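Local structure of uncharacterized protein TP-0789 domain-containing protein (Nitrosomonas europaea ATCC 19718, 3BUU) at residues A[19-24]-A[208-213]; A[25-30]-A[47-52]; A[119-124]-A[148-153]; A[142-147]-A[161-166]. The protein is of unknown function but belongs to the LolA superfamily, and may therefore bind lipoproteins or other lipid-bearing ligands in the periplasm, by analogy with LolA. One frame throughout, in Å; residues are numbered along the deposited sequence. Where two conformers were deposited one is given.

Interactions 2 and 4 are hairpin pairings of neighbouring antiparallel strands; interaction 1 packs a loop on a strand, and interaction 3 reaches over the strand between its two partners. Interactions 1 and 2 adjoin, their centres about 7 Å apart: Lys-211 O probably accepts a hydrogen bond from Gln-27 N at 2.8 Å. Interactions 3 and 4 share strand 146-152, with centres about 16 Å apart, and meet where Leu-148 O lies 2.8 Å from Glu-162 N, a probable hydrogen bond. The centres of interactions 2 and 3 are about 28 Å apart. Interaction 1 encloses the other three, joining the exit of the N-terminal helix to strand 202-212, the last strand along the chain.

Interaction 1: residues A[19-24]-A[208-213]; sequences IRFPQD and SDMKLR
Where helix 9-20 ends, its exit loop lays Phe-21, Pro-22 and Asp-24 against Met-210 and Leu-212 of strand 202-212, wholly through apolar contacts and without a hydrogen bond across. Met-210, a selenomethionine, is the main bridge. Its chain runs straight out, with CG anti to the backbone N (chi1 -168°), and bends only at its last torsion. The selenium therefore lies against the proline ring, SE 3.7 Å from Pro-22 CD, while the methyl turns on to the phenyl group. Met-210 CE meets the edge of that ring near its plane, 3.7 Å from Phe-21 CE1. One face of the same ring carries the aliphatic Arg-20 CG, and the Arg-20 guanidinium reaches on to Tyr-207. Farther along, one methyl meets two loop residues: Leu-212 CD2 sits 3.9 Å from Pro-22 CB and 4.0 Å from Asp-24 CB. The loop holds its own shape. Gln-23 is the centre of an inverse gamma turn, closed by a weak bond from Asp-24 N to Pro-22 O, and Gln-23 NE2 folds back to Phe-21 O at 3.0 Å, from above the carbonyl plane. Lys-211 points away from the loop and pairs with Asp-209, NZ to OD2 2.8 Å. A helix packed on a curved antiparallel sheet, its exit loop leading into the first strand, is consistent with the incomplete barrel of LolA-like proteins.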
loop_
_atom_site.group_PDB
_atom_site.type_symbol
_atom_site.label_atom_id
_atom_site.label_comp_id
_atom_site.label_asym_id
_atom_site.label_seq_id
_atom_site.Cartn_x
_atom_site.Cartn_y
_atom_site.Cartn_z
ATOM N N ILE A 19 5.769 -3.291 11.764
ATOM C CA ILE A 19 4.681 -4.209 12.031
ATOM C C ILE A 19 3.945 -4.572 10.733
ATOM O O ILE A 19 3.586 -5.731 10.537
ATOM C CB ILE A 19 3.780 -3.644 13.116
ATOM C CG1 ILE A 19 4.512 -3.748 14.454
ATOM C CG2 ILE A 19 2.413 -4.320 13.114
ATOM C CD1 ILE A 19 3.888 -2.895 15.537
ATOM N N ARG A 20 3.690 -3.582 9.893
ATOM C CA ARG A 20 2.991 -3.844 8.657
ATOM C C ARG A 20 3.771 -4.837 7.785
ATOM O O ARG A 20 3.186 -5.815 7.297
ATOM C CB ARG A 20 2.792 -2.522 7.947
ATOM C CG ARG A 20 2.215 -2.584 6.507
ATOM C CD ARG A 20 0.728 -2.896 6.420
ATOM N NE ARG A 20 0.314 -2.556 5.047
ATOM C CZ ARG A 20 -0.146 -3.389 4.093
ATOM N NH1 ARG A 20 -0.286 -4.728 4.307
ATOM N NH2 ARG A 20 -0.440 -2.859 2.902
ATOM N N PHE A 21 5.049 -4.567 7.559
ATOM C CA PHE A 21 5.831 -5.419 6.645
ATOM C C PHE A 21 7.242 -5.597 7.164
ATOM O O PHE A 21 7.804 -4.728 7.812
ATOM C CB PHE A 21 5.988 -4.792 5.251
ATOM C CG PHE A 21 4.776 -4.817 4.379
ATOM C CD1 PHE A 21 4.037 -5.977 4.190
ATOM C CD2 PHE A 21 4.428 -3.700 3.647
ATOM C CE1 PHE A 21 2.960 -6.014 3.282
ATOM C CE2 PHE A 21 3.354 -3.748 2.749
ATOM C CZ PHE A 21 2.632 -4.906 2.579
ATOM N N PRO A 22 7.859 -6.746 6.815
ATOM C CA PRO A 22 9.268 -6.893 7.065
ATOM C C PRO A 22 10.047 -5.761 6.431
ATOM O O PRO A 22 9.700 -5.315 5.318
ATOM C CB PRO A 22 9.611 -8.189 6.371
ATOM C CG PRO A 22 8.379 -8.883 6.144
ATOM C CD PRO A 22 7.284 -7.900 6.097
ATOM N N GLN A 23 11.095 -5.297 7.113
ATOM C CA GLN A 23 11.976 -4.263 6.568
ATOM C C GLN A 23 13.095 -4.978 5.835
ATOM O O GLN A 23 14.255 -4.993 6.262
ATOM C CB GLN A 23 12.477 -3.327 7.676
ATOM C CG GLN A 23 11.275 -2.669 8.404
ATOM C CD GLN A 23 10.452 -1.792 7.490
ATOM O OE1 GLN A 23 10.971 -0.783 6.999
ATOM N NE2 GLN A 23 9.222 -2.202 7.175
ATOM N N ASP A 24 12.700 -5.630 4.753
ATOM C CA ASP A 24 13.529 -6.571 4.042
ATOM C C ASP A 24 12.854 -6.852 2.719
ATOM O O ASP A 24 11.702 -6.462 2.522
ATOM C CB ASP A 24 13.653 -7.856 4.894
ATOM C CG ASP A 24 14.889 -8.637 4.631
ATOM O OD1 ASP A 24 15.617 -8.361 3.650
ATOM O OD2 ASP A 24 15.127 -9.543 5.438
ATOM N N SER A 208 -1.469 -12.752 1.653
ATOM C CA SER A 208 -1.215 -14.176 1.954
ATOM C C SER A 208 0.146 -14.563 1.442
ATOM O O SER A 208 0.716 -13.943 0.531
ATOM C CB SER A 208 -2.324 -15.029 1.371
ATOM O OG SER A 208 -2.359 -14.953 -0.009
ATOM N N ASP A 209 0.627 -15.663 2.007
ATOM C CA ASP A 209 1.898 -16.284 1.643
ATOM C C ASP A 209 3.051 -15.291 1.610
ATOM O O ASP A 209 3.858 -15.295 0.672
ATOM C CB ASP A 209 1.769 -17.012 0.317
ATOM C CG ASP A 209 2.889 -18.040 0.140
ATOM O OD1 ASP A 209 3.483 -18.498 1.159
ATOM O OD2 ASP A 209 3.235 -18.360 -0.992
HETATM N N MSE A 210 3.149 -14.481 2.631
HETATM C CA MSE A 210 4.260 -13.581 2.760
HETATM C C MSE A 210 5.538 -14.369 3.038
HETATM O O MSE A 210 5.557 -15.194 3.945
HETATM C CB MSE A 210 3.965 -12.594 3.876
HETATM C CG MSE A 210 4.929 -11.441 3.917
HETATM SE SE MSE A 210 4.507 -10.133 5.298
HETATM C CE MSE A 210 2.880 -9.460 4.590
ATOM N N LYS A 211 6.603 -14.105 2.304
ATOM C CA LYS A 211 7.835 -14.844 2.549
ATOM C C LYS A 211 8.993 -13.965 2.150
ATOM O O LYS A 211 8.937 -13.193 1.176
ATOM C CB LYS A 211 7.845 -16.141 1.772
ATOM C CG LYS A 211 7.792 -15.951 0.327
ATOM C CD LYS A 211 7.583 -17.250 -0.397
ATOM C CE LYS A 211 6.169 -17.697 -0.365
ATOM N NZ LYS A 211 5.989 -18.970 -1.117
ATOM N N LEU A 212 10.094 -14.098 2.891
ATOM C CA LEU A 212 11.302 -13.343 2.528
ATOM C C LEU A 212 11.885 -13.901 1.248
ATOM O O LEU A 212 11.774 -15.101 0.972
ATOM C CB LEU A 212 12.299 -13.386 3.691
ATOM C CG LEU A 212 11.751 -12.635 4.935
ATOM C CD1 LEU A 212 12.643 -12.813 6.146
ATOM C CD2 LEU A 212 11.396 -11.201 4.721
ATOM N N ARG A 213 12.477 -13.042 0.438
ATOM C CA ARG A 213 12.984 -13.483 -0.861
ATOM C C ARG A 213 14.108 -12.563 -1.241
ATOM O O ARG A 213 13.957 -11.363 -1.085
ATOM C CB ARG A 213 11.862 -13.389 -1.937
ATOM C CG ARG A 213 12.312 -13.926 -3.254
ATOM C CD ARG A 213 11.249 -14.273 -4.235
ATOM N NE ARG A 213 11.884 -14.628 -5.504
ATOM C CZ ARG A 213 11.225 -14.906 -6.618
ATOM N NH1 ARG A 213 9.901 -14.893 -6.614
ATOM N NH2 ARG A 213 11.884 -15.162 -7.740
#

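Interaction 2: residues A[25-30]-A[47-52]; sequences SFQVNV and QVLSKG
Ser-50 N gives the shortest backbone bond here, 2.8 Å to Phe-26 O and almost straight at 174°, and Phe-26 N returns one to Ser-50 O. Two positions on, Val-28 and Val-48 repeat this reciprocal pair, Val-48 N to Val-28 O being 2.9 Å. Phe-26 holds CG between its backbone N and carbonyl carbon (chi1 69°), which swings the ring across to the neighbouring strand. There Ser-50 CB lies over one ring face, 3.8 Å from the Phe-26 centroid, a CH-pi contact, while Val-28 CG1 meets the ring edge. Val-48 completes this face, its CG2 3.9 Å from Val-30 CG2. An alanine at Phe-26 would take away this ring and is likely to leave Ser-50 CB without its aromatic cover and the Phe-21 ring without its neighbour. On the other face, in one of two Gln-27 conformers, the amides of Gln-27 and Gln-47 stack with planes 24° apart; Gln-27 OE1 takes its bond from Arg-213 NH1. The Leu-49 side chain lies alongside that of Gln-27, CD2 3.8 Å from Gln-27 CG. Hydrogen-bonded pairs alternate with non-hydrogen-bonded ones, as in antiparallel strands, and 26-36 with 39-51, consecutive in the chain, form a beta hairpin.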
loop_
_atom_site.group_PDB
_atom_site.type_symbol
_atom_site.label_atom_id
_atom_site.label_comp_id
_atom_site.label_asym_id
_atom_site.label_seq_id
_atom_site.Cartn_x
_atom_site.Cartn_y
_atom_site.Cartn_z
ATOM N N SER A 25 13.555 -7.573 1.853
ATOM C CA SER A 25 12.998 -8.008 0.582
ATOM C C SER A 25 12.041 -9.190 0.749
ATOM O O SER A 25 12.385 -10.204 1.377
ATOM C CB SER A 25 14.159 -8.411 -0.336
ATOM O OG SER A 25 14.943 -7.284 -0.658
ATOM N N PHE A 26 10.844 -9.096 0.174
ATOM C CA PHE A 26 9.874 -10.145 0.364
ATOM C C PHE A 26 8.926 -10.242 -0.823
ATOM O O PHE A 26 8.842 -9.341 -1.661
ATOM C CB PHE A 26 9.099 -9.966 1.706
ATOM C CG PHE A 26 8.165 -8.792 1.744
ATOM C CD1 PHE A 26 6.839 -8.929 1.304
ATOM C CD2 PHE A 26 8.567 -7.554 2.231
ATOM C CE1 PHE A 26 5.961 -7.844 1.338
ATOM C CE2 PHE A 26 7.667 -6.476 2.239
ATOM C CZ PHE A 26 6.398 -6.638 1.822
ATOM N N GLN A 27 8.208 -11.363 -0.848
ATOM C CA GLN A 27 7.134 -11.642 -1.772
ATOM C C GLN A 27 5.840 -11.744 -0.970
ATOM O O GLN A 27 5.833 -12.257 0.160
ATOM C CB GLN A 27 7.457 -12.963 -2.482
ATOM C CG GLN A 27 6.438 -13.277 -3.518
ATOM C CD GLN A 27 6.688 -14.614 -4.162
ATOM O OE1 GLN A 27 7.689 -14.819 -4.840
ATOM N NE2 GLN A 27 5.774 -15.551 -3.944
ATOM N N VAL A 28 4.730 -11.305 -1.568
ATOM C CA VAL A 28 3.431 -11.518 -0.966
ATOM C C VAL A 28 2.363 -11.575 -2.042
ATOM O O VAL A 28 2.528 -10.954 -3.102
ATOM C CB VAL A 28 3.130 -10.440 0.099
ATOM C CG1 VAL A 28 2.942 -9.063 -0.516
ATOM C CG2 VAL A 28 1.940 -10.818 0.970
ATOM N N ASN A 29 1.289 -12.299 -1.769
ATOM C CA ASN A 29 0.111 -12.276 -2.656
ATOM C C ASN A 29 -0.945 -11.372 -2.064
ATOM O O ASN A 29 -1.169 -11.375 -0.856
ATOM C CB ASN A 29 -0.463 -13.694 -2.831
ATOM C CG ASN A 29 0.571 -14.668 -3.359
ATOM O OD1 ASN A 29 1.454 -14.325 -4.157
ATOM N ND2 ASN A 29 0.483 -15.890 -2.887
ATOM N N VAL A 30 -1.612 -10.625 -2.940
ATOM C CA VAL A 30 -2.666 -9.707 -2.524
ATOM C C VAL A 30 -3.921 -9.941 -3.327
ATOM O O VAL A 30 -3.870 -9.909 -4.567
ATOM C CB VAL A 30 -2.227 -8.220 -2.700
ATOM C CG1 VAL A 30 -3.233 -7.310 -1.990
ATOM C CG2 VAL A 30 -0.807 -8.006 -2.146
ATOM N N GLN A 47 0.689 -10.663 -7.458
ATOM C CA GLN A 47 1.880 -11.090 -6.761
ATOM C C GLN A 47 2.792 -9.882 -6.682
ATOM O O GLN A 47 3.036 -9.223 -7.698
ATOM C CB GLN A 47 2.605 -12.209 -7.513
ATOM C CG GLN A 47 3.890 -12.613 -6.731
ATOM C CD GLN A 47 4.887 -13.439 -7.509
ATOM O OE1 GLN A 47 5.713 -12.895 -8.245
ATOM N NE2 GLN A 47 4.862 -14.743 -7.306
ATOM N N VAL A 48 3.321 -9.611 -5.491
ATOM C CA VAL A 48 4.168 -8.446 -5.249
ATOM C C VAL A 48 5.561 -8.903 -4.834
ATOM O O VAL A 48 5.688 -9.727 -3.918
ATOM C CB VAL A 48 3.560 -7.567 -4.152
ATOM C CG1 VAL A 48 4.447 -6.358 -3.919
ATOM C CG2 VAL A 48 2.166 -7.124 -4.580
ATOM N N LEU A 49 6.581 -8.358 -5.508
ATOM C CA LEU A 49 7.993 -8.530 -5.112
ATOM C C LEU A 49 8.377 -7.146 -4.577
ATOM O O LEU A 49 8.466 -6.193 -5.332
ATOM C CB LEU A 49 8.818 -8.891 -6.337
ATOM C CG LEU A 49 8.407 -10.191 -7.024
ATOM C CD1 LEU A 49 9.304 -10.440 -8.248
ATOM C CD2 LEU A 49 8.455 -11.362 -6.067
ATOM N N SER A 50 8.605 -7.066 -3.273
ATOM C CA SER A 50 8.796 -5.809 -2.585
ATOM C C SER A 50 10.225 -5.650 -2.049
ATOM O O SER A 50 10.691 -6.472 -1.238
ATOM C CB SER A 50 7.826 -5.723 -1.435
ATOM O OG SER A 50 8.045 -4.597 -0.615
ATOM N N LYS A 51 10.901 -4.573 -2.464
ATOM C CA LYS A 51 12.209 -4.249 -2.012
ATOM C C LYS A 51 12.207 -2.821 -1.447
ATOM O O LYS A 51 12.745 -1.878 -2.029
ATOM C CB LYS A 51 13.241 -4.459 -3.114
ATOM C CG LYS A 51 14.650 -4.462 -2.609
ATOM C CD LYS A 51 15.618 -4.805 -3.727
ATOM C CE LYS A 51 16.999 -4.957 -3.185
ATOM N NZ LYS A 51 17.915 -5.129 -4.360
ATOM N N GLY A 52 11.503 -2.680 -0.332
ATOM C CA GLY A 52 11.350 -1.397 0.324
ATOM C C GLY A 52 10.634 -0.407 -0.574
ATOM O O GLY A 52 9.789 -0.744 -1.378
HETATM O O HOH W 1 2.426 -15.921 -6.120
#

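Interaction 3: residues A[119-124]-A[148-153]; sequences LLRNES and LLWVNQ
Glu-123 and Trp-150 make the central polar link: Trp-150 NE1 donates to Glu-123 OE1 at 2.8 Å, with an angle of 163° at the hydrogen. The acceptor lies at the indole edge, in the ring plane, yet the N-H comes down on OE1 from above the carboxylate plane. Beside it, Arg-121 NH2 stands obliquely to the indole, 3.6 Å from Trp-150 CZ2. Leu-120 CD2 adds an apolar touch, 3.9 Å from Leu-148 CD2. Asn-122 OD1 lies 3.2 Å from Gln-153 NE2. Behind this shell Arg-121 positions the carboxylate. It grips Glu-123 side-on with two nitrogens on one oxygen, NE at 2.6 Å and NH2 at 2.8 Å from OE2, both in the guanidinium plane. This salt bridge would limit rotation of the carboxylate and probably keeps it ionised beside the indole. A classic beta bulge, in which Leu-120 and Arg-121 both face Val-132, shifts the side-chain alternation here. The indole also takes a cation-pi contact from Lys-160. Strand 128-137 lies between the two strands in the sheet, so the contact spans it, with Trp-150 resting on Val-132 and Leu-120 on Glu-134, while Leu-149 and Val-151 turn to helix 9-20 at Leu-13, Ile-12 and Ala-16.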
loop_
_atom_site.group_PDB
_atom_site.type_symbol
_atom_site.label_atom_id
_atom_site.label_comp_id
_atom_site.label_asym_id
_atom_site.label_seq_id
_atom_site.Cartn_x
_atom_site.Cartn_y
_atom_site.Cartn_z
ATOM N N LEU A 119 3.409 14.349 15.324
ATOM C CA LEU A 119 2.222 14.047 16.108
ATOM C C LEU A 119 1.202 15.159 15.968
ATOM O O LEU A 119 1.498 16.317 16.289
ATOM C CB LEU A 119 2.600 13.863 17.575
ATOM C CG LEU A 119 1.481 13.459 18.536
ATOM C CD1 LEU A 119 1.011 12.035 18.350
ATOM C CD2 LEU A 119 1.907 13.728 19.961
ATOM N N LEU A 120 0.007 14.839 15.514
ATOM C CA LEU A 120 -1.086 15.807 15.403
ATOM C C LEU A 120 -1.786 15.880 16.745
ATOM O O LEU A 120 -2.006 16.970 17.286
ATOM C CB LEU A 120 -2.032 15.400 14.259
ATOM C CG LEU A 120 -3.231 16.347 14.128
ATOM C CD1 LEU A 120 -2.766 17.786 13.815
ATOM C CD2 LEU A 120 -4.098 15.791 13.035
ATOM N N ARG A 121 -2.177 14.737 17.289
ATOM C CA ARG A 121 -2.884 14.660 18.546
ATOM C C ARG A 121 -2.827 13.228 19.027
ATOM O O ARG A 121 -2.508 12.334 18.252
ATOM C CB ARG A 121 -4.356 15.122 18.402
ATOM C CG ARG A 121 -5.172 14.266 17.454
ATOM C CD ARG A 121 -6.623 14.751 17.322
ATOM N NE ARG A 121 -7.381 13.954 16.311
ATOM C CZ ARG A 121 -7.546 14.249 15.018
ATOM N NH1 ARG A 121 -7.057 15.363 14.495
ATOM N NH2 ARG A 121 -8.209 13.393 14.236
ATOM N N ASN A 122 -3.160 13.024 20.288
ATOM C CA ASN A 122 -3.516 11.708 20.793
ATOM C C ASN A 122 -5.014 11.557 20.842
ATOM O O ASN A 122 -5.701 12.541 21.077
ATOM C CB ASN A 122 -2.832 11.527 22.163
ATOM C CG ASN A 122 -1.292 11.441 22.026
ATOM O OD1 ASN A 122 -0.785 10.726 21.196
ATOM N ND2 ASN A 122 -0.574 12.242 22.785
ATOM N N GLU A 123 -5.533 10.362 20.601
ATOM C CA GLU A 123 -6.963 10.095 20.705
ATOM C C GLU A 123 -7.206 8.821 21.481
ATOM O O GLU A 123 -6.470 7.860 21.331
ATOM C CB GLU A 123 -7.592 9.879 19.321
ATOM C CG GLU A 123 -7.901 11.063 18.511
ATOM C CD GLU A 123 -8.711 10.798 17.244
ATOM O OE1 GLU A 123 -9.304 9.722 17.017
ATOM O OE2 GLU A 123 -8.784 11.780 16.487
ATOM N N SER A 124 -8.250 8.827 22.292
ATOM C CA SER A 124 -8.720 7.655 22.989
ATOM C C SER A 124 -9.988 7.202 22.285
ATOM O O SER A 124 -10.879 7.994 22.014
ATOM C CB SER A 124 -9.074 8.017 24.437
ATOM O OG SER A 124 -7.959 8.575 25.106
ATOM N N LEU A 148 -3.332 10.914 7.690
ATOM C CA LEU A 148 -3.359 10.846 9.146
ATOM C C LEU A 148 -3.391 9.375 9.496
ATOM O O LEU A 148 -4.243 8.641 9.017
ATOM C CB LEU A 148 -4.601 11.558 9.721
ATOM C CG LEU A 148 -4.718 13.050 9.432
ATOM C CD1 LEU A 148 -5.911 13.601 10.205
ATOM C CD2 LEU A 148 -3.443 13.802 9.701
ATOM N N LEU A 149 -2.444 8.947 10.323
ATOM C CA LEU A 149 -2.282 7.548 10.688
ATOM C C LEU A 149 -2.441 7.389 12.198
ATOM O O LEU A 149 -1.727 8.038 12.964
ATOM C CB LEU A 149 -0.890 7.050 10.248
ATOM C CG LEU A 149 -0.595 5.577 10.587
ATOM C CD1 LEU A 149 -1.463 4.617 9.808
ATOM C CD2 LEU A 149 0.874 5.293 10.382
ATOM N N TRP A 150 -3.376 6.535 12.609
ATOM C CA TRP A 150 -3.563 6.181 14.004
ATOM C C TRP A 150 -2.688 4.978 14.328
ATOM O O TRP A 150 -2.802 3.935 13.663
ATOM C CB TRP A 150 -5.025 5.817 14.263
ATOM C CG TRP A 150 -5.980 6.950 14.460
ATOM C CD1 TRP A 150 -6.641 7.220 15.610
ATOM C CD2 TRP A 150 -6.432 7.919 13.497
ATOM N NE1 TRP A 150 -7.443 8.325 15.446
ATOM C CE2 TRP A 150 -7.309 8.785 14.166
ATOM C CE3 TRP A 150 -6.156 8.151 12.144
ATOM C CZ2 TRP A 150 -7.944 9.848 13.555
ATOM C CZ3 TRP A 150 -6.785 9.245 11.496
ATOM C CH2 TRP A 150 -7.677 10.071 12.230
ATOM N N VAL A 151 -1.861 5.104 15.356
ATOM C CA VAL A 151 -0.942 4.071 15.785
ATOM C C VAL A 151 -1.240 3.797 17.256
ATOM O O VAL A 151 -1.226 4.714 18.090
ATOM C CB VAL A 151 0.520 4.508 15.569
ATOM C CG1 VAL A 151 1.454 3.410 16.082
ATOM C CG2 VAL A 151 0.803 4.775 14.111
ATOM N N ASN A 152 -1.522 2.538 17.575
ATOM C CA ASN A 152 -1.819 2.182 18.972
ATOM C C ASN A 152 -0.626 2.479 19.862
ATOM O O ASN A 152 0.498 2.060 19.576
ATOM C CB ASN A 152 -2.133 0.692 18.994
ATOM C CG ASN A 152 -2.850 0.263 20.235
ATOM O OD1 ASN A 152 -2.458 0.613 21.312
ATOM N ND2 ASN A 152 -3.862 -0.535 20.088
ATOM N N GLN A 153 -0.848 3.195 20.962
ATOM C CA GLN A 153 0.262 3.550 21.845
ATOM C C GLN A 153 0.809 2.337 22.563
ATOM O O GLN A 153 1.951 2.342 23.001
ATOM C CB GLN A 153 -0.169 4.556 22.884
ATOM C CG GLN A 153 -0.548 5.915 22.290
ATOM C CD GLN A 153 -0.814 6.956 23.346
ATOM O OE1 GLN A 153 -0.659 6.704 24.540
ATOM N NE2 GLN A 153 -1.289 8.101 22.926
#

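Interaction 4: residues A[142-147]-A[161-166]; sequences VTYQKV and AEFYSV
Ala-161 CB begins the contact by resting against Val-147 CG1. At Glu-162 the backbone takes over: its carbonyl O receives a CA-H...O contact from Val-147 CA at 3.3 Å, and its carboxylate OE1 accepts from Tyr-164 OH at 2.7 Å. Phe-163 turns its ring to the same sheet face as Val-147, whose CG2 lies alongside. Phe-163 CD1 sits over the centre of the Tyr-144 ring, 3.3 Å from Tyr-144 CE2, but the pair is oblique, with planes at 49°. Thr-143 CG2 lies on the opposite face, so the tyrosine ring is packed on both sides, while its OH reaches Asp-105 and Lys-172. Without this ring, as with a serine in place of Tyr-144, Phe-163 would probably lose its aromatic partner and Asp-105 the phenolic hydroxyl. Tyr-164 follows, its N donating to Lys-146 O at 2.9 Å. The lysine chain, extended beyond CG, which stands anti to the backbone N (chi1 167°), crosses one face of this ring: CE makes a CH-pi contact at 3.9 Å from the Tyr-164 centroid, and NZ, at 4.5 Å from it, a cation-pi one. Lys-146 N is buried without a partner. Here the backbones part, and a water bridges them, taking a bond from Gln-145 N and giving one to Tyr-164 O, each 2.7 Å. Beyond Ser-165, whose OG bonds to Arg-169 N, Val-166 CG1 touches Gln-145 CG. The hairpin of strands 146-152 and 158-164 is flanked by strand 128-137 on the side of Val-147 and by strand 170-182 on the side of Phe-163, and Tyr-144 reaches strand 101-102 at Ala-102.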
loop_
_atom_site.group_PDB
_atom_site.type_symbol
_atom_site.label_atom_id
_atom_site.label_comp_id
_atom_site.label_asym_id
_atom_site.label_seq_id
_atom_site.Cartn_x
_atom_site.Cartn_y
_atom_site.Cartn_z
ATOM N N VAL A 142 4.901 11.279 -4.437
ATOM C CA VAL A 142 4.551 10.217 -3.519
ATOM C C VAL A 142 3.058 9.954 -3.653
ATOM O O VAL A 142 2.326 10.618 -4.428
ATOM C CB VAL A 142 5.029 10.429 -2.033
ATOM C CG1 VAL A 142 6.530 10.620 -1.970
ATOM C CG2 VAL A 142 4.261 11.573 -1.378
ATOM N N THR A 143 2.567 8.925 -2.984
ATOM C CA THR A 143 1.217 8.481 -3.241
ATOM C C THR A 143 0.162 9.510 -2.826
ATOM O O THR A 143 -0.839 9.681 -3.529
ATOM C CB THR A 143 0.971 7.097 -2.633
ATOM O OG1 THR A 143 2.042 6.219 -2.995
ATOM C CG2 THR A 143 -0.343 6.464 -3.092
ATOM N N TYR A 144 0.378 10.151 -1.664
ATOM C CA TYR A 144 -0.554 11.140 -1.113
ATOM C C TYR A 144 0.141 12.360 -0.653
ATOM O O TYR A 144 1.302 12.280 -0.223
ATOM C CB TYR A 144 -1.330 10.570 0.113
ATOM C CG TYR A 144 -1.967 9.271 -0.193
ATOM C CD1 TYR A 144 -3.175 9.217 -0.881
ATOM C CD2 TYR A 144 -1.341 8.072 0.170
ATOM C CE1 TYR A 144 -3.756 7.984 -1.211
ATOM C CE2 TYR A 144 -1.911 6.832 -0.154
ATOM C CZ TYR A 144 -3.122 6.817 -0.848
ATOM O OH TYR A 144 -3.717 5.633 -1.208
ATOM N N GLN A 145 -0.577 13.480 -0.647
ATOM C CA GLN A 145 0.004 14.667 -0.063
ATOM C C GLN A 145 -0.075 14.689 1.456
ATOM O O GLN A 145 0.767 15.304 2.116
ATOM C CB GLN A 145 -0.520 15.912 -0.748
ATOM C CG GLN A 145 0.002 15.951 -2.213
ATOM C CD GLN A 145 1.528 15.766 -2.330
ATOM O OE1 GLN A 145 2.034 14.664 -2.673
ATOM N NE2 GLN A 145 2.261 16.819 -2.003
ATOM N N LYS A 146 -1.092 14.070 2.019
ATOM C CA LYS A 146 -1.283 14.051 3.447
ATOM C C LYS A 146 -2.000 12.781 3.844
ATOM O O LYS A 146 -2.991 12.403 3.220
ATOM C CB LYS A 146 -2.107 15.300 3.897
ATOM C CG LYS A 146 -2.635 15.260 5.297
ATOM C CD LYS A 146 -3.534 16.501 5.548
ATOM C CE LYS A 146 -4.350 16.353 6.788
ATOM N NZ LYS A 146 -5.056 17.640 7.058
ATOM N N VAL A 147 -1.508 12.147 4.913
ATOM C CA VAL A 147 -2.164 10.983 5.516
ATOM C C VAL A 147 -2.231 11.247 7.023
ATOM O O VAL A 147 -1.233 11.708 7.594
ATOM C CB VAL A 147 -1.357 9.688 5.236
ATOM C CG1 VAL A 147 -2.064 8.459 5.834
ATOM C CG2 VAL A 147 -1.203 9.488 3.732
ATOM N N ALA A 161 -6.280 4.812 8.980
ATOM C CA ALA A 161 -5.722 5.962 8.315
ATOM C C ALA A 161 -6.793 6.745 7.602
ATOM O O ALA A 161 -7.837 6.224 7.206
ATOM C CB ALA A 161 -4.595 5.549 7.384
ATOM N N GLU A 162 -6.470 8.024 7.398
ATOM C CA GLU A 162 -7.287 8.926 6.555
ATOM C C GLU A 162 -6.376 9.505 5.492
ATOM O O GLU A 162 -5.274 9.986 5.813
ATOM C CB GLU A 162 -7.899 10.042 7.417
ATOM C CG GLU A 162 -8.968 9.590 8.399
ATOM C CD GLU A 162 -9.515 10.712 9.231
ATOM O OE1 GLU A 162 -8.942 11.802 9.216
ATOM O OE2 GLU A 162 -10.493 10.471 9.954
ATOM N N PHE A 163 -6.831 9.478 4.233
ATOM C CA PHE A 163 -5.995 9.890 3.103
ATOM C C PHE A 163 -6.615 11.147 2.510
ATOM O O PHE A 163 -7.825 11.165 2.255
ATOM C CB PHE A 163 -5.967 8.769 2.043
ATOM C CG PHE A 163 -5.386 7.514 2.567
ATOM C CD1 PHE A 163 -4.015 7.272 2.401
ATOM C CD2 PHE A 163 -6.172 6.590 3.268
ATOM C CE1 PHE A 163 -3.441 6.119 2.919
ATOM C CE2 PHE A 163 -5.606 5.428 3.784
ATOM C CZ PHE A 163 -4.246 5.188 3.602
ATOM N N TYR A 164 -5.776 12.161 2.287
ATOM C CA TYR A 164 -6.247 13.480 1.855
ATOM C C TYR A 164 -5.698 13.832 0.498
ATOM O O TYR A 164 -4.600 13.364 0.088
ATOM C CB TYR A 164 -5.797 14.520 2.885
ATOM C CG TYR A 164 -6.579 14.374 4.156
ATOM C CD1 TYR A 164 -7.734 15.141 4.399
ATOM C CD2 TYR A 164 -6.183 13.461 5.136
ATOM C CE1 TYR A 164 -8.480 15.000 5.563
ATOM C CE2 TYR A 164 -6.945 13.282 6.309
ATOM C CZ TYR A 164 -8.089 14.069 6.514
ATOM O OH TYR A 164 -8.911 13.972 7.613
ATOM N N SER A 165 -6.471 14.673 -0.194
ATOM C CA SER A 165 -6.099 15.134 -1.528
ATOM C C SER A 165 -5.030 16.172 -1.486
ATOM O O SER A 165 -4.672 16.663 -0.415
ATOM C CB SER A 165 -7.312 15.729 -2.169
ATOM O OG SER A 165 -7.567 17.042 -1.674
ATOM N N VAL A 166 -4.570 16.558 -2.677
ATOM C CA VAL A 166 -3.531 17.578 -2.800
ATOM C C VAL A 166 -3.985 18.937 -2.251
ATOM O O VAL A 166 -3.146 19.812 -2.006
ATOM C CB VAL A 166 -3.047 17.760 -4.276
ATOM C CG1 VAL A 166 -2.499 16.447 -4.852
ATOM C CG2 VAL A 166 -4.184 18.283 -5.158
HETATM O O HOH W 2 -2.916 13.582 -2.060
#